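Local coordinates for uncharacterized protein (Acinetobacter baumannii, PDB 5D66), which is of unknown function but folds as an ankyrin repeat domain, an architecture that in many relatives mediates protein-protein binding, at residues Gly80-Leu85 / Val115-Thr120; Asn151-Val156 / Arg186-Leu191; Asp14-Ile19 / Ile49-Met54; Asn127-Asn132 / Ala162-Asn167; Ala39-Thr44 / Asp70-Tyr75. One frame throughout, in Å; residues are numbered along the deposited sequence. Where two conformers were deposited one is given.

In the fold
All five contacts join successive layers of an elongated ankyrin stack built from helices and loops without strands. Contacts 1, 2 and 3 pair helix beginnings or turns along one row, helices 16-23, 49-57, 82-90, 115-124, 150-162 and 186-194; each is partly buried, with an apolar inner part and a more polar rim. Contact 5 is the buried one, an apolar junction of helices 39-45 and 72-79 in the other row; it packs directly against contacts 1 and 3. Contact 4 is a surface meeting of two loops that sets an asparagine hydrogen bond beside a Val-Ala contact. Contacts 2 and 3 lie near opposite ends of the chain, their centres about 39 Å apart.

Contact 1 (Gly80-Leu85 / Val115-Thr120); sequences GYLKIL and VETVRT
Glu116 meets Leu82 through its CB, 3.8 Å from Leu82 CD2, while its bent chain carries the carboxylate away from the interface to the edge of the Arg119 guanidinium, in the plane of that group. In the conformer given, the arginine grips side-on: NE reaches Glu116 OE1 and NH2 reaches Glu116 OE2, each at 2.8 Å and both on the syn side of the carboxylate. This salt bridge spans one turn of helix 115-124 and borders the apolar contact without crossing it. Leu82, in the conformer given, touches Glu116, Thr117 and Thr120. Its CG lies opposite the backbone N (chi1 -176°), which sends the two methyls across to the neighbouring helix, CD1 settling 3.7 Å from Thr120 OG1. Thr120 OG1 itself donates a hydrogen bond to the carbonyl oxygen of Glu116, 2.9 Å away; Thr120 N comes to that oxygen from the opposite face, so two groups hold it. Deeper in, Leu85 CD2 touches Thr117 CG2 at 3.8 Å. At the start of segment 80-85, Thr117 OG1 stands 3.5 Å from Gly80 CA, where the chain leaves the preceding helix through a Schellman motif. Behind the interface, Leu85 rests on Tyr73 and Ala76 of helix 72-79, Thr117 on Ala109 of helix 106-111, and Val115 packs on Asn151, Gln154 and Ile155 of helix 150-162, the next layer of the ankyrin stack.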
# COMPACT_ATOMS: atom_id res chain seq x y z
N GLY A 80 -2.38 5.66 -1.42
CA GLY A 80 -2.79 6.58 -0.35
C GLY A 80 -4.29 6.73 -0.23
O GLY A 80 -4.78 7.77 0.19
N TYR A 81 -5.03 5.70 -0.62
CA TYR A 81 -6.50 5.72 -0.49
C TYR A 81 -6.77 5.23 0.95
O TYR A 81 -7.10 4.09 1.21
CB TYR A 81 -7.14 4.82 -1.52
CG TYR A 81 -7.04 5.30 -2.96
CD1 TYR A 81 -6.60 6.57 -3.32
CD2 TYR A 81 -7.39 4.44 -3.99
CE1 TYR A 81 -6.51 6.96 -4.65
CE2 TYR A 81 -7.34 4.85 -5.33
CZ TYR A 81 -6.89 6.11 -5.62
OH TYR A 81 -6.84 6.51 -6.94
N LEU A 82 -6.68 6.18 1.88
CA LEU A 82 -6.51 5.82 3.26
C LEU A 82 -7.83 5.33 3.88
O LEU A 82 -7.81 4.43 4.71
CB LEU A 82 -5.88 7.01 3.95
CG LEU A 82 -5.54 6.81 5.41
CD1 LEU A 82 -4.62 5.60 5.61
CD2 LEU A 82 -4.86 8.10 5.87
N LYS A 83 -8.97 5.87 3.44
CA LYS A 83 -10.24 5.41 3.98
C LYS A 83 -10.47 3.92 3.60
O LYS A 83 -10.80 3.10 4.45
CB LYS A 83 -11.42 6.30 3.52
CG LYS A 83 -11.28 7.68 4.17
CD LYS A 83 -12.31 8.63 3.68
CE LYS A 83 -12.35 9.89 4.50
NZ LYS A 83 -13.47 10.72 4.04
N ILE A 84 -10.24 3.58 2.34
CA ILE A 84 -10.38 2.18 1.92
C ILE A 84 -9.31 1.35 2.61
O ILE A 84 -9.61 0.24 3.07
CB ILE A 84 -10.33 2.05 0.41
CG1 ILE A 84 -11.57 2.69 -0.23
CG2 ILE A 84 -10.28 0.57 0.02
CD1 ILE A 84 -11.59 2.69 -1.74
N LEU A 85 -8.08 1.85 2.67
CA LEU A 85 -7.04 1.07 3.33
C LEU A 85 -7.43 0.69 4.77
O LEU A 85 -7.26 -0.47 5.18
CB LEU A 85 -5.73 1.83 3.33
CG LEU A 85 -4.60 1.17 4.07
CD1 LEU A 85 -4.19 -0.15 3.34
CD2 LEU A 85 -3.41 2.05 4.22
N VAL A 115 2.48 10.20 3.85
CA VAL A 115 2.93 10.12 5.24
C VAL A 115 1.91 9.38 6.14
O VAL A 115 2.28 8.50 6.92
CB VAL A 115 3.22 11.54 5.82
CG1 VAL A 115 3.65 11.47 7.28
CG2 VAL A 115 4.28 12.27 5.03
N GLU A 116 0.64 9.76 6.05
CA GLU A 116 -0.36 9.16 6.96
C GLU A 116 -0.58 7.69 6.62
O GLU A 116 -0.83 6.89 7.51
CB GLU A 116 -1.69 9.92 6.95
CG GLU A 116 -1.56 11.33 7.47
CD GLU A 116 -0.87 11.40 8.78
OE1 GLU A 116 -1.18 10.62 9.70
OE2 GLU A 116 0.07 12.19 8.93
N THR A 117 -0.44 7.32 5.35
CA THR A 117 -0.53 5.91 4.95
C THR A 117 0.66 5.11 5.54
O THR A 117 0.48 4.03 6.08
CB THR A 117 -0.57 5.78 3.46
OG1 THR A 117 -1.72 6.46 2.94
CG2 THR A 117 -0.64 4.35 3.01
N VAL A 118 1.87 5.67 5.47
CA VAL A 118 3.02 5.08 6.12
C VAL A 118 2.78 4.89 7.63
O VAL A 118 3.00 3.82 8.17
CB VAL A 118 4.30 5.90 5.83
CG1 VAL A 118 5.45 5.48 6.78
CG2 VAL A 118 4.68 5.77 4.38
N ARG A 119 2.31 5.96 8.27
CA ARG A 119 2.04 5.89 9.71
C ARG A 119 1.07 4.72 10.01
O ARG A 119 1.28 3.95 10.94
CB ARG A 119 1.50 7.24 10.21
CG ARG A 119 1.48 7.36 11.69
CD ARG A 119 0.72 8.63 12.18
NE ARG A 119 0.94 9.90 11.44
CZ ARG A 119 2.05 10.65 11.50
NH1 ARG A 119 3.01 10.37 12.35
NH2 ARG A 119 2.14 11.72 10.74
N THR A 120 0.01 4.66 9.26
CA THR A 120 -1.04 3.66 9.41
C THR A 120 -0.52 2.26 9.23
O THR A 120 -0.86 1.35 10.01
CB THR A 120 -2.18 3.98 8.46
OG1 THR A 120 -2.78 5.26 8.81
CG2 THR A 120 -3.29 2.93 8.47

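Contact 2 (Asn151-Val156 / Arg186-Leu191); sequences NYQQIV and REIEKL
Gln153, lying across Glu187, gives its amide NE2 to the carbonyl oxygen of Gly148, a hydrogen bond that helps set the rotation of the amide beside the neighbouring helix. The chain of Gln153 is extended beyond CG, whereas that of Glu187 bends at CG (chi2 83°), and this brings the two end groups alongside each other. The amide and carboxylate planes are 12° from parallel. They meet by layering: Gln153 CD lies 3.5 Å from Glu187 CB, and Gln153 NE2 is 3.5 Å from Glu187 CD. No hydrogen bond links the two segments. Farther along, the contact turns apolar. The two branches of Val156 divide the work, CG2 reaching Ile188 CD1 at 4.1 Å and CG1 reaching Leu191 CD1 at 4.2 Å; the side chains of Val156 and Ile188 cross at about a right angle. Leu191 CD1 also covers the backbone, 3.8 Å from Gln153 O. The helix segments run side by side, 5° from parallel with axes 9.8 Å apart, as befits successive layers of an ankyrin stack. Val156 is backed by Leu139 of helix 138-144 and Ile188 by Ala180 of helix 176-183, while Ile155 faces Val115 and Val118 of helix 115-124.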
# COMPACT_ATOMS: atom_id res chain seq x y z
N ASN A 151 7.86 15.58 3.50
CA ASN A 151 7.21 14.29 3.61
C ASN A 151 8.19 13.16 3.75
O ASN A 151 7.96 12.21 4.51
CB ASN A 151 6.40 13.92 2.33
CG ASN A 151 5.28 14.85 2.04
OD1 ASN A 151 5.42 16.02 2.25
ND2 ASN A 151 4.15 14.34 1.54
N TYR A 152 9.26 13.20 2.97
CA TYR A 152 10.22 12.13 3.00
C TYR A 152 11.07 12.11 4.27
O TYR A 152 11.39 11.04 4.78
CB TYR A 152 11.10 12.12 1.73
CG TYR A 152 10.25 11.78 0.50
CD1 TYR A 152 9.88 10.50 0.28
CD2 TYR A 152 9.75 12.77 -0.34
CE1 TYR A 152 9.08 10.18 -0.76
CE2 TYR A 152 8.90 12.46 -1.41
CZ TYR A 152 8.60 11.12 -1.62
OH TYR A 152 7.81 10.79 -2.72
N GLN A 153 11.42 13.29 4.78
CA GLN A 153 12.04 13.33 6.11
C GLN A 153 11.11 12.73 7.17
O GLN A 153 11.57 11.96 8.03
CB GLN A 153 12.38 14.76 6.51
CG GLN A 153 13.51 15.37 5.71
CD GLN A 153 13.69 16.85 6.01
OE1 GLN A 153 13.42 17.30 7.10
NE2 GLN A 153 14.09 17.58 5.01
N GLN A 154 9.82 13.06 7.08
CA GLN A 154 8.84 12.59 8.08
C GLN A 154 8.73 11.05 7.98
O GLN A 154 8.72 10.36 9.00
CB GLN A 154 7.49 13.26 7.86
CG GLN A 154 7.58 14.72 8.19
CD GLN A 154 6.45 15.56 7.61
OE1 GLN A 154 5.49 15.02 7.06
NE2 GLN A 154 6.53 16.86 7.80
N ILE A 155 8.72 10.52 6.76
CA ILE A 155 8.62 9.07 6.54
C ILE A 155 9.87 8.37 7.01
O ILE A 155 9.80 7.31 7.65
CB ILE A 155 8.30 8.80 5.07
CG1 ILE A 155 6.82 9.12 4.81
CG2 ILE A 155 8.65 7.38 4.66
CD1 ILE A 155 6.45 9.34 3.41
N VAL A 156 11.06 8.90 6.68
CA VAL A 156 12.31 8.36 7.25
C VAL A 156 12.24 8.29 8.78
O VAL A 156 12.59 7.28 9.40
CB VAL A 156 13.52 9.09 6.72
CG1 VAL A 156 14.78 8.73 7.50
CG2 VAL A 156 13.71 8.81 5.23
N ARG A 186 20.70 16.36 4.22
CA ARG A 186 21.38 16.50 5.50
C ARG A 186 20.51 16.06 6.65
O ARG A 186 20.96 15.42 7.61
CB ARG A 186 21.77 17.95 5.73
CG ARG A 186 22.69 18.50 4.65
CD ARG A 186 23.12 19.93 4.98
NE ARG A 186 21.99 20.85 5.00
CZ ARG A 186 21.91 21.95 5.73
NH1 ARG A 186 22.90 22.33 6.51
NH2 ARG A 186 20.79 22.71 5.71
N GLU A 187 19.21 16.39 6.57
CA GLU A 187 18.25 16.00 7.62
C GLU A 187 18.13 14.47 7.70
O GLU A 187 18.22 13.90 8.81
CB GLU A 187 16.88 16.66 7.40
CG GLU A 187 16.91 18.15 7.29
CD GLU A 187 17.25 18.75 5.93
OE1 GLU A 187 17.65 18.02 4.98
OE2 GLU A 187 17.28 19.98 5.82
N ILE A 188 17.93 13.82 6.54
CA ILE A 188 17.85 12.38 6.52
C ILE A 188 19.16 11.73 7.03
O ILE A 188 19.13 10.77 7.78
CB ILE A 188 17.47 11.90 5.12
CG1 ILE A 188 16.00 12.24 4.88
CG2 ILE A 188 17.80 10.40 4.98
CD1 ILE A 188 15.52 12.03 3.45
N GLU A 189 20.34 12.29 6.63
CA GLU A 189 21.61 11.81 7.17
C GLU A 189 21.64 11.83 8.70
O GLU A 189 22.07 10.86 9.33
CB GLU A 189 22.78 12.56 6.55
CG GLU A 189 24.10 12.14 7.12
CD GLU A 189 25.28 12.93 6.61
OE1 GLU A 189 25.04 14.00 6.00
OE2 GLU A 189 26.43 12.53 6.87
N LYS A 190 21.23 12.95 9.26
CA LYS A 190 21.26 13.07 10.72
C LYS A 190 20.31 12.09 11.39
O LYS A 190 20.69 11.45 12.38
CB LYS A 190 20.98 14.47 11.16
CG LYS A 190 22.15 15.42 10.87
CD LYS A 190 21.93 16.84 11.31
CE LYS A 190 22.32 17.03 12.68
NZ LYS A 190 23.83 17.15 12.85
N LEU A 191 19.11 11.91 10.84
CA LEU A 191 18.19 10.92 11.35
C LEU A 191 18.73 9.51 11.31
O LEU A 191 18.60 8.75 12.27
CB LEU A 191 16.87 10.96 10.54
CG LEU A 191 16.03 12.20 10.73
CD1 LEU A 191 14.97 12.34 9.63
CD2 LEU A 191 15.35 12.21 12.10

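Contact 3 (Asp14-Ile19 / Ile49-Met54); sequences DDIQLI and IHAAHM
Selenomethionine Met54 and Ile16, in the conformers given, meet with Ile19 at the apolar centre of this junction between two layers of the ankyrin stack. The Met54 selenium is 3.4 Å from Ile19 CG2, the two side chains sliding past each other in opposite directions. A bend at the last torsion (chi3 -86°) turns the methyl CE toward Ile16, 4.0 Å from Ile16 CB. The other branch of Ile19 reaches back to the preceding turn of helix 49-57, where CD1 packs on Ala51 CB at 3.6 Å. Ile16 lays CG2 over the backbone between His50 and Ala51, 3.7 Å from Ala51 N. Behind this apolar patch, Ile19 rests on Leu7 and Ala10 of helix 6-12, and Ala51 on Ala43 of helix 39-45. Outward, the contact becomes polar at Asp14, which ends the preceding helix in a Schellman motif just before Asp15, the N-cap of the next helix, whose capping bond to Leu18 N is weak. Asp14 OD1 accepts from Ala51 N at 2.9 Å, met nearly end-on, in the first turn of helix 49-57, where a carboxylate would be expected to suit the helix dipole. The carboxylate lies only 19° from the plane of the His50 ring, with OD2 near the ring edge. A water fastens the corner further, donating to Asp14 OD2 at 2.7 Å and accepting from His50 N at 2.9 Å.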
# COMPACT_ATOMS: atom_id res chain seq x y z
N ASP A 14 -19.91 3.68 -8.13
CA ASP A 14 -20.22 4.01 -6.72
C ASP A 14 -21.74 4.00 -6.48
O ASP A 14 -22.28 4.73 -5.63
CB ASP A 14 -19.63 5.36 -6.27
CG ASP A 14 -19.31 5.36 -4.79
OD1 ASP A 14 -18.96 4.31 -4.20
OD2 ASP A 14 -19.45 6.46 -4.18
N ASP A 15 -22.44 3.10 -7.20
CA ASP A 15 -23.91 3.10 -7.22
C ASP A 15 -24.39 2.16 -6.11
O ASP A 15 -24.68 0.98 -6.33
CB ASP A 15 -24.38 2.63 -8.61
CG ASP A 15 -25.90 2.70 -8.81
OD1 ASP A 15 -26.69 2.92 -7.85
OD2 ASP A 15 -26.26 2.55 -10.00
N ILE A 16 -24.49 2.69 -4.88
CA ILE A 16 -24.64 1.74 -3.77
C ILE A 16 -26.06 1.19 -3.66
O ILE A 16 -26.21 0.09 -3.17
CB ILE A 16 -24.06 2.20 -2.41
CG1 ILE A 16 -24.88 3.39 -1.92
CG2 ILE A 16 -22.47 2.43 -2.50
CD1 ILE A 16 -24.37 3.98 -0.64
N GLN A 17 -27.08 1.88 -4.19
CA GLN A 17 -28.40 1.25 -4.20
C GLN A 17 -28.44 0.05 -5.14
O GLN A 17 -29.10 -0.94 -4.86
CB GLN A 17 -29.52 2.25 -4.55
CG GLN A 17 -29.73 3.33 -3.48
CD GLN A 17 -30.07 2.77 -2.08
OE1 GLN A 17 -30.91 1.89 -1.94
NE2 GLN A 17 -29.40 3.29 -1.05
N LEU A 18 -27.79 0.18 -6.30
CA LEU A 18 -27.70 -0.94 -7.22
C LEU A 18 -26.88 -2.05 -6.61
O LEU A 18 -27.24 -3.24 -6.71
CB LEU A 18 -27.18 -0.49 -8.57
CG LEU A 18 -27.11 -1.58 -9.64
CD1 LEU A 18 -28.43 -2.35 -9.78
CD2 LEU A 18 -26.66 -1.00 -10.96
N ILE A 19 -25.72 -1.73 -6.01
CA ILE A 19 -24.93 -2.76 -5.34
C ILE A 19 -25.79 -3.52 -4.31
O ILE A 19 -25.79 -4.75 -4.29
CB ILE A 19 -23.69 -2.15 -4.67
CG1 ILE A 19 -22.72 -1.61 -5.71
CG2 ILE A 19 -22.95 -3.24 -3.81
CD1 ILE A 19 -21.55 -0.88 -5.13
N ILE A 49 -15.18 4.93 -2.17
CA ILE A 49 -15.16 4.58 -0.74
C ILE A 49 -16.45 3.88 -0.33
O ILE A 49 -16.43 2.90 0.40
CB ILE A 49 -14.89 5.85 0.06
CG1 ILE A 49 -13.46 6.39 -0.24
CG2 ILE A 49 -15.10 5.68 1.55
CD1 ILE A 49 -13.25 7.80 0.15
N HIS A 50 -17.59 4.44 -0.74
CA HIS A 50 -18.89 3.88 -0.29
C HIS A 50 -19.11 2.50 -0.84
O HIS A 50 -19.49 1.58 -0.13
CB HIS A 50 -20.02 4.84 -0.67
CG HIS A 50 -19.88 6.15 -0.01
ND1 HIS A 50 -19.79 7.35 -0.68
CD2 HIS A 50 -19.67 6.43 1.28
CE1 HIS A 50 -19.63 8.33 0.20
NE2 HIS A 50 -19.59 7.79 1.40
N ALA A 51 -18.82 2.31 -2.13
CA ALA A 51 -18.95 0.98 -2.73
C ALA A 51 -18.01 -0.02 -2.10
O ALA A 51 -18.37 -1.13 -1.78
CB ALA A 51 -18.68 1.03 -4.23
N ALA A 52 -16.78 0.43 -1.86
CA ALA A 52 -15.79 -0.44 -1.22
C ALA A 52 -16.27 -0.84 0.19
O ALA A 52 -16.18 -2.03 0.55
CB ALA A 52 -14.43 0.22 -1.15
N HIS A 53 -16.81 0.10 0.95
CA HIS A 53 -17.31 -0.24 2.28
C HIS A 53 -18.40 -1.30 2.21
O HIS A 53 -18.40 -2.25 2.97
CB HIS A 53 -17.84 1.01 2.97
CG HIS A 53 -18.39 0.76 4.33
ND1 HIS A 53 -19.74 0.74 4.64
CD2 HIS A 53 -17.74 0.46 5.46
CE1 HIS A 53 -19.88 0.53 5.94
NE2 HIS A 53 -18.68 0.35 6.45
N MSE A 54 -19.36 -1.12 1.30
CA MSE A 54 -20.47 -2.06 1.20
C MSE A 54 -19.97 -3.44 0.81
O MSE A 54 -20.40 -4.45 1.36
CB MSE A 54 -21.49 -1.53 0.21
CG MSE A 54 -22.71 -2.40 0.10
SE MSE A 54 -24.09 -1.64 -1.02
CE MSE A 54 -24.87 -0.60 0.37
O HOH W 1 -17.63 6.94 -2.28

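Contact 4 (Asn127-Asn132 / Ala162-Asn167); sequences NVNHVN and AGANPN
Val128 and Ala164 bring the two loop segments together, their CA atoms 5.4 Å apart, where a type I turn from Asn127 to His130 faces the extended residues that follow the Schellman motif at Gly163. Val128 packs with one branch: CG2, placed between the backbone N and the carbonyl carbon (chi1 of CG1 -67°), comes within 3.6 Å of Ala164 CA and 3.9 Å of Ala164 CB. Beside this apolar pair, Asn129 reaches across with its amide. Its OD1 accepts from Asn165 N at 2.9 Å in a nearly straight bond (175°), the donor lying in the carbonyl plane on a lone pair. These loops join the helices of consecutive layers in the ankyrin stack, so the bond ties one loop directly to the next along the surface. Leu106, Ile122 and Leu159 surround Val128 on the inner side, and Leu159 also touches Ala164. A water donates both to Asn129 OD1 and to Asn165 O, giving the amide oxygen a second partner. The Asn129 and Asn165 side chains cross at about a right angle, their amide planes 73° apart. Each loop also holds an Asx turn: Asn127 OD1 receives Asn129 N at 2.8 Å from above its carbonyl plane, and Asn165 OD1 receives Asn167 N at 2.8 Å.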
# COMPACT_ATOMS: atom_id res chain seq x y z
N ASN A 127 5.84 -5.26 7.91
CA ASN A 127 7.25 -5.45 8.26
C ASN A 127 8.08 -4.33 7.63
O ASN A 127 8.32 -4.34 6.39
CB ASN A 127 7.67 -6.80 7.75
CG ASN A 127 9.17 -7.09 7.93
OD1 ASN A 127 9.91 -6.31 8.50
ND2 ASN A 127 9.59 -8.20 7.39
N VAL A 128 8.60 -3.43 8.43
CA VAL A 128 9.39 -2.32 7.93
C VAL A 128 10.66 -2.78 7.24
O VAL A 128 11.25 -2.03 6.44
CB VAL A 128 9.70 -1.29 9.03
CG1 VAL A 128 8.44 -0.60 9.50
CG2 VAL A 128 10.48 -1.88 10.16
N ASN A 129 11.17 -3.97 7.56
CA ASN A 129 12.41 -4.47 7.00
C ASN A 129 12.25 -5.34 5.71
O ASN A 129 13.21 -5.89 5.22
CB ASN A 129 13.22 -5.23 8.05
CG ASN A 129 13.80 -4.29 9.08
OD1 ASN A 129 14.17 -3.15 8.78
ND2 ASN A 129 13.92 -4.76 10.31
N HIS A 130 11.03 -5.41 5.19
CA HIS A 130 10.81 -6.17 3.98
C HIS A 130 11.54 -5.56 2.79
O HIS A 130 11.56 -4.36 2.59
CB HIS A 130 9.31 -6.18 3.64
CG HIS A 130 8.91 -7.05 2.51
ND1 HIS A 130 8.38 -8.31 2.67
CD2 HIS A 130 8.89 -6.77 1.21
CE1 HIS A 130 8.15 -8.79 1.45
NE2 HIS A 130 8.52 -7.91 0.55
N VAL A 131 12.15 -6.42 1.99
CA VAL A 131 12.90 -6.04 0.80
C VAL A 131 12.18 -6.53 -0.47
O VAL A 131 11.84 -7.69 -0.61
CB VAL A 131 14.33 -6.69 0.79
CG1 VAL A 131 15.13 -6.19 -0.39
CG2 VAL A 131 15.07 -6.40 2.07
N ASN A 132 11.89 -5.59 -1.36
CA ASN A 132 11.17 -5.94 -2.62
C ASN A 132 12.13 -6.47 -3.69
O ASN A 132 13.35 -6.66 -3.46
CB ASN A 132 10.30 -4.77 -3.09
CG ASN A 132 11.09 -3.61 -3.66
OD1 ASN A 132 12.29 -3.71 -3.94
ND2 ASN A 132 10.40 -2.49 -3.82
N ALA A 162 10.13 3.44 14.37
CA ALA A 162 9.42 2.17 14.45
C ALA A 162 10.35 0.99 14.52
O ALA A 162 9.87 -0.08 14.83
CB ALA A 162 8.46 2.04 13.30
N GLY A 163 11.63 1.16 14.19
CA GLY A 163 12.56 0.07 14.27
C GLY A 163 13.11 -0.47 12.97
O GLY A 163 13.64 -1.55 12.99
N ALA A 164 12.97 0.27 11.89
CA ALA A 164 13.55 -0.16 10.64
C ALA A 164 15.08 -0.19 10.82
O ALA A 164 15.70 0.74 11.33
CB ALA A 164 13.20 0.77 9.50
N ASN A 165 15.71 -1.23 10.27
CA ASN A 165 17.14 -1.38 10.34
C ASN A 165 17.77 -0.36 9.40
O ASN A 165 17.57 -0.43 8.20
CB ASN A 165 17.49 -2.81 9.95
CG ASN A 165 18.96 -3.12 10.06
OD1 ASN A 165 19.80 -2.22 10.02
ND2 ASN A 165 19.29 -4.40 10.18
N PRO A 166 18.56 0.60 9.91
CA PRO A 166 19.12 1.61 9.04
C PRO A 166 20.29 1.16 8.20
O PRO A 166 20.79 1.93 7.39
CB PRO A 166 19.57 2.65 10.03
CG PRO A 166 20.02 1.84 11.24
CD PRO A 166 18.95 0.78 11.30
N ASN A 167 20.74 -0.09 8.40
CA ASN A 167 21.88 -0.66 7.70
C ASN A 167 21.55 -1.69 6.67
O ASN A 167 22.45 -2.31 6.13
CB ASN A 167 22.89 -1.17 8.75
CG ASN A 167 23.47 0.00 9.53
OD1 ASN A 167 23.89 0.96 8.92
ND2 ASN A 167 23.45 -0.04 10.84
O HOH W 2 15.24 -1.05 6.83

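Contact 5 (Ala39-Thr44 / Asp70-Tyr75); sequences ALMVAT and DSPYLY
Pro72 fills the space between Leu40, Met41 and Thr44, and apolar packing dominates. The proline CG sits 3.7 Å from Leu40 CG, and the adjacent CD lies 3.7 Å from the selenium of Met41, a selenomethionine. That side chain starts opposite its backbone N (chi1 -168°) and then bends twice, which brings SE over the Ser71-Pro72 peptide and CE to 3.5 Å from Tyr75 CB, approaching the tyrosine ring obliquely. Thr44 makes van der Waals contact across the proline, OG1 3.6 Å from Pro72 CB and CG2 3.6 Å from Pro72 O. No hydrogen bond passes between the segments; the hydroxyls of Thr44 and Ser71 bond within their own segments. Thr44 OG1 turns back to Leu40 O at 2.9 Å, from above the carbonyl plane, while Thr44 N reaches the same oxygen from the other face. Ser71 OG caps helix 72-79 by accepting from Leu74 N at 3.1 Å. Leu40 is backed by Ala52 and Ile56 of helix 49-57, and Thr44 touches Ile84 of helix 82-90. A hydroxyl residue at the N-cap followed by proline in the first turn is the start of the Thr-Pro-Leu-His signature of ankyrin repeats, to which Ser71-Pro72-Tyr73-Leu74 probably corresponds.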
# COMPACT_ATOMS: atom_id res chain seq x y z
N ALA A 39 -15.25 -7.01 -8.10
CA ALA A 39 -15.94 -5.76 -8.03
C ALA A 39 -15.28 -4.84 -6.99
O ALA A 39 -15.19 -3.62 -7.18
CB ALA A 39 -17.40 -5.94 -7.76
N LEU A 40 -14.81 -5.42 -5.87
CA LEU A 40 -14.10 -4.59 -4.90
C LEU A 40 -12.80 -4.03 -5.49
O LEU A 40 -12.46 -2.88 -5.21
CB LEU A 40 -13.80 -5.40 -3.63
CG LEU A 40 -12.95 -4.66 -2.58
CD1 LEU A 40 -13.62 -3.38 -2.10
CD2 LEU A 40 -12.62 -5.57 -1.40
N MSE A 41 -12.09 -4.79 -6.32
CA MSE A 41 -10.90 -4.25 -6.98
C MSE A 41 -11.28 -3.07 -7.88
O MSE A 41 -10.61 -2.02 -7.85
CB MSE A 41 -10.18 -5.32 -7.73
CG MSE A 41 -8.80 -4.86 -8.20
SE MSE A 41 -7.52 -4.50 -6.76
CE MSE A 41 -7.30 -2.60 -6.93
N VAL A 42 -12.38 -3.19 -8.64
CA VAL A 42 -12.88 -2.11 -9.48
C VAL A 42 -13.19 -0.87 -8.65
O VAL A 42 -12.77 0.26 -8.97
CB VAL A 42 -14.08 -2.57 -10.29
CG1 VAL A 42 -14.74 -1.42 -11.02
CG2 VAL A 42 -13.67 -3.67 -11.28
N ALA A 43 -13.89 -1.04 -7.53
CA ALA A 43 -14.22 0.09 -6.65
C ALA A 43 -12.97 0.73 -6.10
O ALA A 43 -12.86 1.95 -6.00
CB ALA A 43 -15.11 -0.36 -5.51
N THR A 44 -11.98 -0.09 -5.72
CA THR A 44 -10.77 0.42 -5.10
C THR A 44 -9.95 1.23 -6.08
O THR A 44 -9.41 2.29 -5.74
CB THR A 44 -9.97 -0.71 -4.46
OG1 THR A 44 -10.77 -1.34 -3.44
CG2 THR A 44 -8.70 -0.20 -3.79
N ASP A 70 -2.25 -6.78 -8.04
CA ASP A 70 -2.85 -5.84 -7.11
C ASP A 70 -3.99 -6.51 -6.39
O ASP A 70 -4.79 -7.24 -6.96
CB ASP A 70 -3.37 -4.60 -7.82
CG ASP A 70 -2.28 -3.64 -8.17
OD1 ASP A 70 -1.19 -3.63 -7.54
OD2 ASP A 70 -2.60 -2.76 -9.01
N SER A 71 -4.13 -6.20 -5.12
CA SER A 71 -5.32 -6.47 -4.30
C SER A 71 -5.90 -5.17 -3.84
O SER A 71 -5.20 -4.12 -3.82
CB SER A 71 -5.03 -7.35 -3.10
OG SER A 71 -4.19 -6.64 -2.20
N PRO A 72 -7.12 -5.17 -3.32
CA PRO A 72 -7.68 -3.93 -2.76
C PRO A 72 -6.78 -3.31 -1.68
O PRO A 72 -6.52 -2.12 -1.70
CB PRO A 72 -9.08 -4.34 -2.28
CG PRO A 72 -9.44 -5.44 -3.27
CD PRO A 72 -8.17 -6.18 -3.53
N TYR A 73 -6.32 -4.13 -0.73
CA TYR A 73 -5.40 -3.66 0.31
C TYR A 73 -4.11 -3.09 -0.31
O TYR A 73 -3.68 -1.99 0.03
CB TYR A 73 -5.12 -4.83 1.27
CG TYR A 73 -3.79 -4.72 1.99
CD1 TYR A 73 -3.59 -3.76 2.96
CD2 TYR A 73 -2.74 -5.54 1.65
CE1 TYR A 73 -2.35 -3.68 3.61
CE2 TYR A 73 -1.51 -5.47 2.29
CZ TYR A 73 -1.31 -4.50 3.22
OH TYR A 73 -0.08 -4.38 3.86
N LEU A 74 -3.43 -3.87 -1.16
CA LEU A 74 -2.15 -3.44 -1.69
C LEU A 74 -2.26 -2.14 -2.48
O LEU A 74 -1.40 -1.26 -2.38
CB LEU A 74 -1.49 -4.52 -2.52
CG LEU A 74 -0.98 -5.70 -1.78
CD1 LEU A 74 -0.75 -6.89 -2.74
CD2 LEU A 74 0.35 -5.37 -1.12
N TYR A 75 -3.29 -2.03 -3.30
CA TYR A 75 -3.48 -0.90 -4.16
C TYR A 75 -3.87 0.34 -3.32
O TYR A 75 -3.38 1.45 -3.56
CB TYR A 75 -4.60 -1.15 -5.15
CG TYR A 75 -4.73 -0.14 -6.25
CD1 TYR A 75 -4.07 -0.31 -7.43
CD2 TYR A 75 -5.53 0.97 -6.12
CE1 TYR A 75 -4.15 0.62 -8.45
CE2 TYR A 75 -5.62 1.89 -7.11
CZ TYR A 75 -4.94 1.72 -8.31
OH TYR A 75 -5.06 2.63 -9.35